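Local coordinates for protein stress response kinase A (Escherichia coli, PDB 1ZYL) that phosphorylates serine and threonine residues, its own included, at the expense of ATP and protects the bacterium from stress, probably that linked to reactive oxygen species, at residues A[151-156]-A[270-275]; A[178-183]-A[309-314]. One frame throughout, in Å; residues are numbered along the deposited sequence.

Both contacts are side-by-side helix packings in the helical part of the kinase, their centres about 11 Å apart. Contact 1 pairs helix 149-161 with helix 266-283 and is mostly buried; contact 2 pairs helix 171-188 with helix 300-316, lies farther from the chain's centre and has exposed residues at its margin. The two share no helix but touch: Leu-153 CD1 packs on Ile-182 CB at 3.9 Å, and Leu-274 CD2 on Thr-309 CG2 at 3.6 Å. Each is mainly apolar, without a hydrogen bond across it; contact 2 adds a CH-pi contact and a ring-edge hydroxyl. Contact 1 nears the probable catalytic site through Arg-273, paired with Asp-201; contact 2 lies away from that site.

Contact 1: A[151-156]-A[270-275]; sequences EYLIEP and RAMRLV
Tyr-152 sets the edge of its ring against the backbone of Met-272: CD2 lies 3.5 Å from Met-272 O, with that oxygen in the plane of the ring. The same CD2 lies 3.9 Å from Met-272 CB, the part of the methionine that meets the tyrosine. Met-272 CG still lies 4.3 Å from Leu-153 CD2; beyond it the chain, bent at chi3 (-139°), leads away to Trp-189 and to Val-185 of helix 171-188. The CA atoms of Tyr-152 and Met-272 are 5.6 Å apart, and the segment axes approach to 8.4 Å at 40°, near enough for CB atoms and short branches to fill the seam.

Val-275 fills the next part of it with both its methyl groups. CG1 sits between the backbone N and the carbonyl carbon (chi1 45°) and faces Tyr-152 O at 3.5 Å. The side chain of Leu-153 crosses this valine at about a right angle, though their closest approach is modelled too tightly to be relied on. CG2, anti to the backbone N, packs 3.8 Å from CB of Pro-156, whose N makes no bond to the preceding turn, so the helix is kinked there.

Arg-273 points its CB away from helix 149-161 and, through NH2, forms a salt bridge with Asp-201, the inferred proton acceptor. Apolar side chains meeting one another and backbone carbonyls make up this interface in the helical lobe of the kinase-like fold, with no hydrogen bond across it. Cohesion probably comes largely from shape and burial, while the charge at Arg-273 is directed to the probable catalytic aspartate.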
loop_
_atom_site.group_PDB
_atom_site.type_symbol
_atom_site.label_atom_id
_atom_site.label_comp_id
_atom_site.label_asym_id
_atom_site.label_seq_id
_atom_site.Cartn_x
_atom_site.Cartn_y
_atom_site.Cartn_z
ATOM N N GLU A 151 -0.921 -14.482 2.082
ATOM C CA GLU A 151 -0.966 -13.267 2.893
ATOM C C GLU A 151 -2.248 -12.472 2.730
ATOM O O GLU A 151 -2.749 -11.870 3.682
ATOM C CB GLU A 151 0.209 -12.357 2.529
ATOM C CG GLU A 151 0.270 -11.081 3.336
ATOM C CD GLU A 151 1.351 -10.155 2.851
ATOM O OE1 GLU A 151 1.783 -9.262 3.618
ATOM O OE2 GLU A 151 1.765 -10.318 1.686
ATOM N N TYR A 152 -2.774 -12.463 1.513
ATOM C CA TYR A 152 -3.974 -11.703 1.238
ATOM C C TYR A 152 -5.298 -12.377 1.541
ATOM O O TYR A 152 -6.241 -11.700 1.929
ATOM C CB TYR A 152 -3.945 -11.211 -0.212
ATOM C CG TYR A 152 -3.107 -9.968 -0.371
ATOM C CD1 TYR A 152 -1.717 -10.035 -0.412
ATOM C CD2 TYR A 152 -3.708 -8.709 -0.412
ATOM C CE1 TYR A 152 -0.945 -8.874 -0.489
ATOM C CE2 TYR A 152 -2.955 -7.550 -0.489
ATOM C CZ TYR A 152 -1.575 -7.633 -0.529
ATOM O OH TYR A 152 -0.840 -6.473 -0.635
ATOM N N LEU A 153 -5.369 -13.697 1.392
ATOM C CA LEU A 153 -6.622 -14.415 1.645
ATOM C C LEU A 153 -6.658 -15.422 2.802
ATOM O O LEU A 153 -7.416 -15.250 3.761
ATOM C CB LEU A 153 -7.076 -15.140 0.377
ATOM C CG LEU A 153 -7.314 -14.303 -0.873
ATOM C CD1 LEU A 153 -7.831 -15.189 -1.981
ATOM C CD2 LEU A 153 -8.304 -13.216 -0.564
ATOM N N ILE A 154 -5.855 -16.476 2.712
ATOM C CA ILE A 154 -5.876 -17.502 3.739
ATOM C C ILE A 154 -5.530 -17.050 5.155
ATOM O O ILE A 154 -6.170 -17.495 6.105
ATOM C CB ILE A 154 -4.996 -18.708 3.342
ATOM C CG1 ILE A 154 -3.537 -18.284 3.220
ATOM C CG2 ILE A 154 -5.483 -19.282 2.017
ATOM C CD1 ILE A 154 -2.600 -19.430 2.876
ATOM N N GLU A 155 -4.541 -16.170 5.308
ATOM C CA GLU A 155 -4.171 -15.699 6.645
ATOM C C GLU A 155 -5.323 -14.912 7.263
ATOM O O GLU A 155 -5.737 -15.178 8.395
ATOM C CB GLU A 155 -2.907 -14.839 6.597
ATOM C CG GLU A 155 -1.633 -15.633 6.717
ATOM C CD GLU A 155 -0.419 -14.745 6.931
ATOM O OE1 GLU A 155 0.061 -14.141 5.947
ATOM O OE2 GLU A 155 0.049 -14.641 8.088
ATOM N N PRO A 156 -5.848 -13.920 6.535
ATOM C CA PRO A 156 -6.964 -13.139 7.069
ATOM C C PRO A 156 -8.137 -14.055 7.456
ATOM O O PRO A 156 -8.687 -13.944 8.550
ATOM C CB PRO A 156 -7.304 -12.209 5.918
ATOM C CG PRO A 156 -5.958 -11.930 5.339
ATOM C CD PRO A 156 -5.320 -13.304 5.306
ATOM N N ARG A 270 -8.534 -6.519 -6.223
ATOM C CA ARG A 270 -9.442 -5.698 -5.438
ATOM C C ARG A 270 -10.071 -6.569 -4.336
ATOM O O ARG A 270 -10.178 -6.148 -3.176
ATOM C CB ARG A 270 -10.512 -5.097 -6.353
ATOM C CG ARG A 270 -11.637 -4.376 -5.616
ATOM C CD ARG A 270 -12.700 -3.912 -6.586
ATOM N NE ARG A 270 -12.309 -2.718 -7.334
ATOM C CZ ARG A 270 -12.343 -2.628 -8.661
ATOM N NH1 ARG A 270 -11.987 -1.505 -9.267
ATOM N NH2 ARG A 270 -12.717 -3.672 -9.389
ATOM N N ALA A 271 -10.472 -7.784 -4.701
ATOM C CA ALA A 271 -11.050 -8.704 -3.733
ATOM C C ALA A 271 -9.989 -8.947 -2.679
ATOM O O ALA A 271 -10.274 -8.979 -1.482
ATOM C CB ALA A 271 -11.408 -10.017 -4.399
ATOM N N MET A 272 -8.752 -9.107 -3.138
ATOM C CA MET A 272 -7.631 -9.364 -2.251
ATOM C C MET A 272 -7.378 -8.229 -1.272
ATOM O O MET A 272 -7.169 -8.470 -0.081
ATOM C CB MET A 272 -6.375 -9.646 -3.075
ATOM C CG MET A 272 -6.334 -11.055 -3.669
ATOM S SD MET A 272 -4.979 -11.348 -4.823
ATOM C CE MET A 272 -5.831 -12.183 -5.867
ATOM N N ARG A 273 -7.400 -6.995 -1.768
ATOM C CA ARG A 273 -7.161 -5.830 -0.922
ATOM C C ARG A 273 -8.312 -5.673 0.058
ATOM O O ARG A 273 -8.154 -5.167 1.175
ATOM C CB ARG A 273 -7.057 -4.563 -1.776
ATOM C CG ARG A 273 -6.853 -3.289 -0.966
ATOM C CD ARG A 273 -6.951 -2.046 -1.828
ATOM N NE ARG A 273 -5.650 -1.449 -2.106
ATOM C CZ ARG A 273 -5.028 -0.597 -1.295
ATOM N NH1 ARG A 273 -5.593 -0.238 -0.148
ATOM N NH2 ARG A 273 -3.840 -0.104 -1.634
ATOM N N LEU A 274 -9.482 -6.118 -0.373
ATOM C CA LEU A 274 -10.665 -6.004 0.449
ATOM C C LEU A 274 -10.576 -6.883 1.673
ATOM O O LEU A 274 -10.725 -6.406 2.797
ATOM C CB LEU A 274 -11.900 -6.366 -0.369
ATOM C CG LEU A 274 -12.989 -5.306 -0.449
ATOM C CD1 LEU A 274 -12.401 -3.959 -0.804
ATOM C CD2 LEU A 274 -13.991 -5.742 -1.482
ATOM N N VAL A 275 -10.322 -8.165 1.462
ATOM C CA VAL A 275 -10.245 -9.079 2.580
ATOM C C VAL A 275 -9.020 -8.859 3.464
ATOM O O VAL A 275 -9.095 -9.036 4.675
ATOM C CB VAL A 275 -10.311 -10.534 2.092
ATOM C CG1 VAL A 275 -9.402 -10.707 0.913
ATOM C CG2 VAL A 275 -9.924 -11.483 3.206
#

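Contact 2: A[178-183]-A[309-314]; sequences TDELIA and TFIEQA
Leu-181 reaches across to helix 300-316 and divides its two methyl groups between different partners. From CB, directed toward the other helix, the chain runs to CG, anti to the backbone N (chi1 -171°), and there it forks. CD1 comes 3.5 Å from Gln-313 CB and 3.7 Å from the backbone N of Ala-314. CD2 goes to Phe-310, lying over one face of the ring in a CH-pi contact, 4.2 Å from the ring centroid and 26° off its normal; its nearest ring atom is CG.

The edge of that ring meets Thr-178, whose OG1 lies in the ring plane 3.3 Å from Phe-310 CE1. The hydroxyl's hydrogen-bond partner is Phe-174 O, one turn earlier in its own helix. An alanine in place of Phe-310 would be likely to leave Leu-181 CD2 without the ring face it rests on and to open a gap beside Thr-178.

The segment axes run 28° apart, 8.6 Å at closest approach. Helix 266-283 lies against helix 300-316, with Leu-278 touching Phe-310 and Arg-270 touching Gln-313, while helix 149-161 packs against Thr-178 through Arg-157 and Phe-160, placing the contact within a four-helix cluster of the kinase-like fold's helical lobe.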
loop_
_atom_site.group_PDB
_atom_site.type_symbol
_atom_site.label_atom_id
_atom_site.label_comp_id
_atom_site.label_asym_id
_atom_site.label_seq_id
_atom_site.Cartn_x
_atom_site.Cartn_y
_atom_site.Cartn_z
ATOM N N THR A 178 -17.065 -14.929 2.900
ATOM C CA THR A 178 -15.624 -14.850 2.688
ATOM C C THR A 178 -15.115 -16.063 1.909
ATOM O O THR A 178 -14.514 -15.920 0.843
ATOM C CB THR A 178 -14.857 -14.730 4.023
ATOM O OG1 THR A 178 -15.108 -13.444 4.598
ATOM C CG2 THR A 178 -13.369 -14.874 3.801
ATOM N N ASP A 179 -15.355 -17.252 2.443
ATOM C CA ASP A 179 -14.941 -18.480 1.786
ATOM C C ASP A 179 -15.317 -18.412 0.296
ATOM O O ASP A 179 -14.496 -18.659 -0.587
ATOM C CB ASP A 179 -15.628 -19.680 2.456
ATOM C CG ASP A 179 -15.162 -19.903 3.895
ATOM O OD1 ASP A 179 -15.732 -20.767 4.590
ATOM O OD2 ASP A 179 -14.223 -19.221 4.338
ATOM N N GLU A 180 -16.568 -18.065 0.031
ATOM C CA GLU A 180 -17.069 -17.951 -1.330
ATOM C C GLU A 180 -16.224 -16.980 -2.134
ATOM O O GLU A 180 -15.990 -17.183 -3.325
ATOM C CB GLU A 180 -18.514 -17.458 -1.311
ATOM C CG GLU A 180 -19.578 -18.556 -1.382
ATOM C CD GLU A 180 -20.885 -18.157 -0.705
ATOM O OE1 GLU A 180 -21.244 -16.957 -0.729
ATOM O OE2 GLU A 180 -21.557 -19.054 -0.153
ATOM N N LEU A 181 -15.767 -15.920 -1.479
ATOM C CA LEU A 181 -14.957 -14.931 -2.164
ATOM C C LEU A 181 -13.583 -15.483 -2.443
ATOM O O LEU A 181 -13.099 -15.371 -3.562
ATOM C CB LEU A 181 -14.846 -13.638 -1.346
ATOM C CG LEU A 181 -14.202 -12.454 -2.085
ATOM C CD1 LEU A 181 -14.955 -12.173 -3.364
ATOM C CD2 LEU A 181 -14.197 -11.223 -1.207
ATOM N N ILE A 182 -12.945 -16.092 -1.448
ATOM C CA ILE A 182 -11.608 -16.616 -1.695
ATOM C C ILE A 182 -11.638 -17.774 -2.697
ATOM O O ILE A 182 -10.641 -18.041 -3.368
ATOM C CB ILE A 182 -10.853 -17.029 -0.375
ATOM C CG1 ILE A 182 -11.123 -18.485 -0.020
ATOM C CG2 ILE A 182 -11.250 -16.119 0.768
ATOM C CD1 ILE A 182 -10.145 -19.463 -0.665
ATOM N N ALA A 183 -12.766 -18.461 -2.816
ATOM C CA ALA A 183 -12.840 -19.544 -3.792
ATOM C C ALA A 183 -12.845 -18.907 -5.186
ATOM O O ALA A 183 -12.135 -19.350 -6.092
ATOM C CB ALA A 183 -14.104 -20.366 -3.593
ATOM N N THR A 309 -20.794 -6.861 0.594
ATOM C CA THR A 309 -19.767 -6.440 -0.346
ATOM C C THR A 309 -19.007 -7.658 -0.857
ATOM O O THR A 309 -18.704 -7.759 -2.041
ATOM C CB THR A 309 -18.755 -5.472 0.288
ATOM O OG1 THR A 309 -19.325 -4.157 0.381
ATOM C CG2 THR A 309 -17.474 -5.427 -0.561
ATOM N N PHE A 310 -18.690 -8.584 0.034
ATOM C CA PHE A 310 -17.979 -9.765 -0.401
ATOM C C PHE A 310 -18.858 -10.524 -1.394
ATOM O O PHE A 310 -18.445 -10.782 -2.521
ATOM C CB PHE A 310 -17.602 -10.643 0.805
ATOM C CG PHE A 310 -16.477 -10.077 1.646
ATOM C CD1 PHE A 310 -15.970 -10.795 2.719
ATOM C CD2 PHE A 310 -15.904 -8.838 1.344
ATOM C CE1 PHE A 310 -14.905 -10.292 3.482
ATOM C CE2 PHE A 310 -14.838 -8.323 2.101
ATOM C CZ PHE A 310 -14.341 -9.054 3.168
ATOM N N ILE A 311 -20.079 -10.861 -0.990
ATOM C CA ILE A 311 -20.991 -11.573 -1.878
ATOM C C ILE A 311 -21.081 -10.901 -3.248
ATOM O O ILE A 311 -21.163 -11.572 -4.281
ATOM C CB ILE A 311 -22.411 -11.664 -1.266
ATOM C CG1 ILE A 311 -22.408 -12.689 -0.128
ATOM C CG2 ILE A 311 -23.439 -12.040 -2.346
ATOM C CD1 ILE A 311 -23.762 -12.990 0.443
ATOM N N GLU A 312 -21.064 -9.571 -3.261
ATOM C CA GLU A 312 -21.143 -8.837 -4.516
ATOM C C GLU A 312 -19.883 -9.009 -5.372
ATOM O O GLU A 312 -19.967 -9.110 -6.599
ATOM C CB GLU A 312 -21.387 -7.356 -4.243
ATOM C CG GLU A 312 -22.687 -6.854 -4.830
ATOM C CD GLU A 312 -22.908 -7.364 -6.246
ATOM O OE1 GLU A 312 -22.008 -7.175 -7.098
ATOM O OE2 GLU A 312 -23.982 -7.958 -6.501
ATOM N N GLN A 313 -18.723 -9.055 -4.720
ATOM C CA GLN A 313 -17.450 -9.217 -5.421
ATOM C C GLN A 313 -17.347 -10.546 -6.142
ATOM O O GLN A 313 -16.782 -10.613 -7.228
ATOM C CB GLN A 313 -16.266 -9.076 -4.453
ATOM C CG GLN A 313 -15.616 -7.704 -4.476
ATOM C CD GLN A 313 -15.004 -7.375 -5.823
ATOM O OE1 GLN A 313 -14.090 -8.054 -6.273
ATOM N NE2 GLN A 313 -15.505 -6.330 -6.471
ATOM N N ALA A 314 -17.879 -11.604 -5.541
ATOM C CA ALA A 314 -17.822 -12.916 -6.178
ATOM C C ALA A 314 -18.636 -12.912 -7.479
ATOM O O ALA A 314 -18.301 -13.617 -8.433
ATOM C CB ALA A 314 -18.332 -13.994 -5.228
#